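Local coordinates for protein aminoglycoside acetyltransferase meta-AAC0020 (Uncultured bacterium, PDB 5F48) that probably transfers an acetyl group from acetyl-coenzyme A to an amino group of aminoglycoside antibiotics, as a member of the GNAT acetyltransferase family, at residues K12-A17 with V59-L64; R29-V34 with I89-V94. One frame throughout, in Å; residues are numbered along the deposited sequence.

Interaction 1. Residues K12-A17 with V59-L64; sequences KIERLA and VFVALL. With MG (magnesium ion), chain H.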
loop_
_atom_site.group_PDB
_atom_site.type_symbol
_atom_site.label_atom_id
_atom_site.label_comp_id
_atom_site.label_asym_id
_atom_site.label_seq_id
_atom_site.Cartn_x
_atom_site.Cartn_y
_atom_site.Cartn_z
ATOM N N LYS B 12 0.501 5.281 27.026
ATOM C CA LYS B 12 1.073 6.319 26.183
ATOM C C LYS B 12 1.257 5.808 24.764
ATOM O O LYS B 12 1.679 4.672 24.552
ATOM C CB LYS B 12 2.403 6.799 26.767
ATOM C CG LYS B 12 3.386 7.248 25.719
ATOM C CD LYS B 12 4.571 7.991 26.306
ATOM C CE LYS B 12 5.447 8.506 25.171
ATOM N NZ LYS B 12 4.617 9.281 24.204
ATOM N N ILE B 13 0.912 6.650 23.794
ATOM C CA ILE B 13 1.165 6.369 22.388
ATOM C C ILE B 13 2.387 7.165 21.926
ATOM O O ILE B 13 2.497 8.354 22.215
ATOM C CB ILE B 13 -0.056 6.724 21.530
ATOM C CG1 ILE B 13 -1.288 6.002 22.093
ATOM C CG2 ILE B 13 0.183 6.354 20.078
ATOM C CD1 ILE B 13 -1.143 4.498 22.045
ATOM N N GLU B 14 3.308 6.489 21.248
ATOM C CA GLU B 14 4.563 7.088 20.772
ATOM C C GLU B 14 4.766 6.783 19.282
ATOM O O GLU B 14 4.656 5.648 18.857
ATOM C CB GLU B 14 5.754 6.567 21.590
ATOM C CG GLU B 14 7.135 6.932 21.034
ATOM C CD GLU B 14 8.268 6.452 21.923
ATOM O OE1 GLU B 14 7.979 5.977 23.043
ATOM O OE2 GLU B 14 9.449 6.548 21.515
ATOM N N ARG B 15 5.032 7.811 18.490
ATOM C CA ARG B 15 5.415 7.613 17.100
ATOM C C ARG B 15 6.913 7.403 17.093
ATOM O O ARG B 15 7.643 8.249 17.608
ATOM C CB ARG B 15 5.036 8.824 16.243
ATOM C CG ARG B 15 5.701 8.836 14.861
ATOM C CD ARG B 15 5.117 9.933 14.003
ATOM N NE ARG B 15 5.202 11.261 14.608
ATOM C CZ ARG B 15 6.263 12.058 14.527
ATOM N NH1 ARG B 15 7.357 11.642 13.897
ATOM N NH2 ARG B 15 6.235 13.270 15.076
ATOM N N LEU B 16 7.377 6.282 16.556
ATOM C CA LEU B 16 8.798 5.965 16.630
ATOM C C LEU B 16 9.595 6.888 15.727
ATOM O O LEU B 16 9.119 7.293 14.661
ATOM C CB LEU B 16 9.061 4.507 16.261
ATOM C CG LEU B 16 8.418 3.417 17.127
ATOM C CD1 LEU B 16 8.957 2.035 16.713
ATOM C CD2 LEU B 16 8.667 3.688 18.607
ATOM N N ALA B 17 10.791 7.233 16.195
ATOM C CA ALA B 17 11.764 8.036 15.465
ATOM C C ALA B 17 12.978 7.164 15.106
ATOM O O ALA B 17 12.982 5.969 15.373
ATOM C CB ALA B 17 12.195 9.231 16.294
ATOM N N VAL B 59 5.657 4.285 12.345
ATOM C CA VAL B 59 5.274 3.298 13.340
ATOM C C VAL B 59 4.774 4.000 14.596
ATOM O O VAL B 59 5.405 4.935 15.086
ATOM C CB VAL B 59 6.456 2.401 13.722
ATOM C CG1 VAL B 59 5.991 1.241 14.561
ATOM C CG2 VAL B 59 7.177 1.908 12.478
ATOM N N PHE B 60 3.640 3.541 15.113
ATOM C CA PHE B 60 3.113 4.029 16.382
ATOM C C PHE B 60 3.094 2.850 17.367
ATOM O O PHE B 60 2.750 1.744 16.983
ATOM C CB PHE B 60 1.711 4.616 16.193
ATOM C CG PHE B 60 1.662 5.806 15.257
ATOM C CD1 PHE B 60 1.693 5.627 13.873
ATOM C CD2 PHE B 60 1.577 7.101 15.763
ATOM C CE1 PHE B 60 1.656 6.714 13.003
ATOM C CE2 PHE B 60 1.530 8.203 14.898
ATOM C CZ PHE B 60 1.563 8.009 13.514
ATOM N N VAL B 61 3.484 3.071 18.619
ATOM C CA VAL B 61 3.452 2.003 19.605
ATOM C C VAL B 61 2.650 2.426 20.828
ATOM O O VAL B 61 2.508 3.604 21.117
ATOM C CB VAL B 61 4.875 1.589 20.066
ATOM C CG1 VAL B 61 5.687 1.063 18.906
ATOM C CG2 VAL B 61 5.590 2.756 20.768
ATOM N N ALA B 62 2.117 1.448 21.544
ATOM C CA ALA B 62 1.363 1.726 22.736
ATOM C C ALA B 62 2.203 1.251 23.911
ATOM O O ALA B 62 2.738 0.142 23.897
ATOM C CB ALA B 62 0.031 1.038 22.701
ATOM N N LEU B 63 2.345 2.099 24.911
ATOM C CA LEU B 63 3.257 1.800 25.998
ATOM C C LEU B 63 2.576 1.835 27.350
ATOM O O LEU B 63 1.839 2.762 27.682
ATOM C CB LEU B 63 4.430 2.783 26.000
ATOM C CG LEU B 63 5.536 2.574 24.971
ATOM C CD1 LEU B 63 6.293 3.854 24.821
ATOM C CD2 LEU B 63 6.469 1.465 25.396
ATOM N N LEU B 64 2.847 0.801 28.129
ATOM C CA LEU B 64 2.505 0.780 29.532
ATOM C C LEU B 64 3.822 0.816 30.280
ATOM O O LEU B 64 4.553 -0.177 30.294
ATOM C CB LEU B 64 1.691 -0.459 29.883
ATOM C CG LEU B 64 0.176 -0.305 29.863
ATOM C CD1 LEU B 64 -0.486 -1.591 30.387
ATOM C CD2 LEU B 64 -0.224 0.886 30.724
HETATM MG MG MG H . 11.269 7.522 20.893
HETATM O O HOH W 1 9.963 8.741 19.668
HETATM O O HOH W 2 8.219 5.518 12.784
HETATM O O HOH W 3 10.673 9.072 22.175
HETATM O O HOH W 4 12.068 7.018 22.858
#

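Interaction 2. Residues R29-V34 with I89-V94; sequences RLFEAV and IYDLAV. With COA (coenzyme A), chain G.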
loop_
_atom_site.group_PDB
_atom_site.type_symbol
_atom_site.label_atom_id
_atom_site.label_comp_id
_atom_site.label_asym_id
_atom_site.label_seq_id
_atom_site.Cartn_x
_atom_site.Cartn_y
_atom_site.Cartn_z
ATOM N N ARG B 29 8.387 -8.217 17.562
ATOM C CA ARG B 29 8.234 -9.383 18.426
ATOM C C ARG B 29 6.796 -9.540 18.930
ATOM O O ARG B 29 6.324 -10.655 19.147
ATOM C CB ARG B 29 9.204 -9.302 19.607
ATOM C CG ARG B 29 10.661 -9.460 19.192
ATOM C CD ARG B 29 10.891 -10.754 18.401
ATOM N NE ARG B 29 12.309 -10.923 18.100
ATOM C CZ ARG B 29 12.823 -11.938 17.419
ATOM N NH1 ARG B 29 12.030 -12.900 16.957
ATOM N NH2 ARG B 29 14.137 -11.985 17.198
ATOM N N LEU B 30 6.102 -8.422 19.112
ATOM C CA LEU B 30 4.697 -8.462 19.486
ATOM C C LEU B 30 3.868 -8.996 18.310
ATOM O O LEU B 30 2.960 -9.827 18.492
ATOM C CB LEU B 30 4.223 -7.079 19.915
ATOM C CG LEU B 30 2.785 -6.930 20.410
ATOM C CD1 LEU B 30 2.725 -5.878 21.497
ATOM C CD2 LEU B 30 1.899 -6.529 19.241
ATOM N N PHE B 31 4.189 -8.526 17.111
ATOM C CA PHE B 31 3.546 -9.032 15.899
ATOM C C PHE B 31 3.731 -10.539 15.778
ATOM O O PHE B 31 2.789 -11.266 15.482
ATOM C CB PHE B 31 4.107 -8.350 14.642
ATOM C CG PHE B 31 3.616 -6.940 14.430
ATOM C CD1 PHE B 31 2.437 -6.498 15.002
ATOM C CD2 PHE B 31 4.340 -6.054 13.633
ATOM C CE1 PHE B 31 1.978 -5.201 14.777
ATOM C CE2 PHE B 31 3.908 -4.774 13.427
ATOM C CZ PHE B 31 2.722 -4.339 14.006
ATOM N N GLU B 32 4.958 -11.006 15.999
ATOM C CA GLU B 32 5.247 -12.430 15.864
ATOM C C GLU B 32 4.365 -13.233 16.824
ATOM O O GLU B 32 3.857 -14.303 16.467
ATOM C CB GLU B 32 6.732 -12.709 16.118
ATOM C CG GLU B 32 7.143 -14.175 15.925
ATOM C CD GLU B 32 8.556 -14.486 16.426
ATOM O OE1 GLU B 32 9.160 -13.656 17.137
ATOM O OE2 GLU B 32 9.074 -15.576 16.110
ATOM N N ALA B 33 4.184 -12.707 18.038
ATOM C CA ALA B 33 3.374 -13.373 19.056
ATOM C C ALA B 33 1.888 -13.338 18.703
ATOM O O ALA B 33 1.222 -14.372 18.660
ATOM C CB ALA B 33 3.601 -12.732 20.416
ATOM N N VAL B 34 1.382 -12.141 18.433
ATOM C CA VAL B 34 -0.051 -11.948 18.256
ATOM C C VAL B 34 -0.522 -12.649 16.995
ATOM O O VAL B 34 -1.567 -13.288 16.993
ATOM C CB VAL B 34 -0.404 -10.453 18.226
ATOM C CG1 VAL B 34 -1.893 -10.236 17.952
ATOM C CG2 VAL B 34 -0.029 -9.835 19.565
ATOM N N ILE B 89 -2.232 1.865 6.602
ATOM C CA ILE B 89 -1.948 1.086 7.805
ATOM C C ILE B 89 -1.802 -0.364 7.417
ATOM O O ILE B 89 -2.737 -0.964 6.885
ATOM C CB ILE B 89 -3.077 1.220 8.844
ATOM C CG1 ILE B 89 -3.238 2.679 9.275
ATOM C CG2 ILE B 89 -2.841 0.263 10.041
ATOM C CD1 ILE B 89 -4.471 2.937 10.175
ATOM N N TYR B 90 -0.631 -0.932 7.665
ATOM C CA TYR B 90 -0.336 -2.267 7.188
ATOM C C TYR B 90 -0.619 -3.313 8.268
ATOM O O TYR B 90 -1.380 -4.251 8.042
ATOM C CB TYR B 90 1.113 -2.347 6.720
ATOM C CG TYR B 90 1.455 -3.635 6.023
ATOM C CD1 TYR B 90 1.071 -3.865 4.705
ATOM C CD2 TYR B 90 2.151 -4.627 6.685
ATOM C CE1 TYR B 90 1.375 -5.045 4.081
ATOM C CE2 TYR B 90 2.453 -5.804 6.077
ATOM C CZ TYR B 90 2.071 -6.012 4.771
ATOM O OH TYR B 90 2.393 -7.204 4.176
ATOM N N ASP B 91 -0.011 -3.143 9.438
ATOM C CA ASP B 91 -0.217 -4.073 10.542
ATOM C C ASP B 91 -0.713 -3.314 11.756
ATOM O O ASP B 91 -0.257 -2.201 12.005
ATOM C CB ASP B 91 1.080 -4.806 10.899
ATOM C CG ASP B 91 1.266 -6.103 10.131
ATOM O OD1 ASP B 91 0.251 -6.738 9.762
ATOM O OD2 ASP B 91 2.436 -6.493 9.918
ATOM N N LEU B 92 -1.633 -3.920 12.506
ATOM C CA LEU B 92 -2.039 -3.403 13.823
ATOM C C LEU B 92 -2.271 -4.590 14.758
ATOM O O LEU B 92 -2.937 -5.558 14.389
ATOM C CB LEU B 92 -3.305 -2.536 13.731
ATOM C CG LEU B 92 -4.131 -2.235 15.005
ATOM C CD1 LEU B 92 -3.370 -1.398 16.026
ATOM C CD2 LEU B 92 -5.434 -1.543 14.646
ATOM N N ALA B 93 -1.694 -4.531 15.952
ATOM C CA ALA B 93 -1.872 -5.604 16.915
ATOM C C ALA B 93 -1.764 -5.055 18.328
ATOM O O ALA B 93 -1.063 -4.056 18.559
ATOM C CB ALA B 93 -0.833 -6.708 16.698
ATOM N N VAL B 94 -2.476 -5.700 19.251
ATOM C CA VAL B 94 -2.350 -5.425 20.675
ATOM C C VAL B 94 -2.064 -6.750 21.375
ATOM O O VAL B 94 -2.693 -7.767 21.056
ATOM C CB VAL B 94 -3.627 -4.754 21.250
ATOM C CG1 VAL B 94 -3.572 -4.705 22.749
ATOM C CG2 VAL B 94 -3.812 -3.325 20.672
HETATM N N1A COA G . -13.734 -9.761 19.476
HETATM C C2A COA G . -13.604 -8.865 18.491
HETATM N N3A COA G . -13.840 -7.564 18.623
HETATM C C4A COA G . -14.239 -7.136 19.825
HETATM C C5A COA G . -14.399 -7.999 20.917
HETATM C C6A COA G . -14.122 -9.378 20.684
HETATM N N6A COA G . -14.261 -10.303 21.724
HETATM N N7A COA G . -14.806 -7.244 21.996
HETATM C C8A COA G . -14.888 -5.973 21.587
HETATM N N9A COA G . -14.554 -5.914 20.277
HETATM C C1B COA G . -14.459 -4.780 19.400
HETATM C C2B COA G . -15.538 -3.603 19.807
HETATM O O2B COA G . -16.448 -3.482 18.694
HETATM C C3B COA G . -14.835 -2.544 19.977
HETATM O O3B COA G . -15.394 -1.554 20.951
HETATM P P3B COA G . -16.926 -1.322 21.285
HETATM O O7A COA G . -17.869 -2.088 20.383
HETATM O O8A COA G . -17.256 0.140 21.145
HETATM O O9A COA G . -17.139 -1.751 22.699
HETATM C C4B COA G . -13.416 -3.048 20.406
HETATM O O4B COA G . -13.282 -4.313 19.537
HETATM C C5B COA G . -12.377 -2.204 20.058
HETATM O O5B COA G . -11.738 -1.633 21.160
HETATM P P1A COA G . -10.222 -1.829 21.488
HETATM O O1A COA G . -10.180 -2.171 22.964
HETATM O O2A COA G . -9.462 -0.560 21.249
HETATM O O3A COA G . -9.602 -3.045 20.731
HETATM P P2A COA G . -8.190 -3.700 20.876
HETATM O O4A COA G . -8.334 -5.172 21.266
HETATM O O5A COA G . -7.234 -3.017 21.843
HETATM O O6A COA G . -7.614 -3.533 19.381
HETATM C CBP COA G . -6.875 -5.229 18.048
HETATM C CCP COA G . -6.409 -4.212 19.074
HETATM C CDP COA G . -8.345 -4.867 17.767
HETATM C CEP COA G . -5.974 -5.000 16.854
HETATM C CAP COA G . -6.687 -6.553 18.756
HETATM O OAP COA G . -7.868 -7.095 19.307
HETATM C C9P COA G . -5.779 -7.544 18.061
HETATM O O9P COA G . -4.582 -7.335 17.996
HETATM N N8P COA G . -6.342 -8.725 17.506
HETATM C C7P COA G . -5.492 -9.741 16.856
HETATM C C6P COA G . -4.735 -9.165 15.686
HETATM C C5P COA G . -5.543 -8.442 14.627
HETATM O O5P COA G . -6.566 -8.934 14.226
HETATM N N4P COA G . -5.095 -7.169 14.094
HETATM C C3P COA G . -5.860 -6.475 13.060
HETATM C C2P COA G . -5.463 -6.999 11.651
HETATM S S1P COA G . -3.693 -6.741 11.322
#

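Interaction 1. Residues K12-A17 with V59-L64
The side chain of E14 runs almost fully extended, with CG anti to the backbone N (chi1 170°) and CD continuing the zigzag (chi2 177°), which carries its carboxylate out from the sheet, to the end of L63 and a magnesium ion. E14 OE1 makes a tight van der Waals contact with the L63 CD1 methyl at 3.2 Å and has its polar partner in K23, a salt bridge, while E14 OE2 binds the magnesium at 2.2 Å. The ion's other ligands include D20 OD2 and three waters, one of which donates to R15 O. The two carboxylate oxygens thus meet different cations, which probably stabilises the negative charge. On the same face of the sheet, E14 CB rests against V61 CG2.

The backbones pair antiparallel, joining edge strand 11-15 to strand 57-64 at one side of the GNAT sheet. K12 with L63 and E14 with V61 are hydrogen-bonded pairs; L63 N to K12 O is the shortest bond, at 2.7 Å. L16 N adds one further bond, to V59 O at 2.8 Å.

I13, R15, F60 and A62 share the other face, toward helix 103-117. I13 CD1 touches A62 CB at 3.7 Å, and R15 lays its CG over one face of the F60 ring, off-centre toward the rim. L16 instead straddles two valines: its CD1 meets V59 CG1 at 3.7 Å and its CD2 meets V61 CG2 at 3.9 Å, and L16 also packs on K23 and F24 of helix 21-34.

Interaction 2. Residues R29-V34 with I89-V94
D91 OD2 is hydrogen-bonded to the hydroxyls of both Y80 and Y81 of the second subunit, while the CB of the same residue sits over the ring of F31. This CH-pi contact places D91 CB 4.0 Å from the F31 ring centroid, 30° off the ring normal, with F31 CZ the nearest ring atom at 3.5 Å. The carboxylate is turned 57° from the ring plane. F31 CG is anti to the carbonyl carbon (chi1 -75°), and from there the ring reaches across to the strand and also packs on Y81 of the second subunit.

A93 CB points at the helix and is received by three residues. It lies at the edge of the F31 ring, near its plane and 3.7 Å from CD1, while L30 CD2 approaches it to 3.7 Å and V34 CG1 to 3.9 Å. The small side chain is consistent with the close seating of helix 21-34 on strand 86-94, where the axes of segments 29-34 and 89-94 approach to 8.4 Å.

Strand 86-94 is the one along which GNAT enzymes bind the pantetheine arm of coenzyme A in the manner of an added beta strand. Here L92 O accepts from coenzyme A N4P at 2.7 Å, and V94 N donates to O9P at 2.9 Å, so the backbone on either side of A93 grips the cofactor. The helix takes part as well, since V34 CG1 packs against C6P and C7P of the arm. V34 CG2 touches V94 O, an atom whose hydrogen bond comes from Q99 NE2.

Overall arrangement
The segments alternate along the chain, in the order 12-17, 29-34, 59-64, 89-94, so the two contacts interlock in sequence. Both reach the same mixed sheet: interaction 1 joins edge strand 11-15 to strand 57-64, and interaction 2 sets helix 21-34 against strand 86-94, with strand 67-77 running between the two sites. Their centres are 13 Å apart and their nearest atoms about 6 Å, without touching. Helix 21-34 is the next element after strand 11-15, and its earlier turns pack on L16 and V59 before its last turns reach the coenzyme A site. Interaction 1 thus builds the magnesium-bearing flank of the sheet, whereas interaction 2 lies between the coenzyme A arm and the second subunit, with D91 and F31 touching the latter.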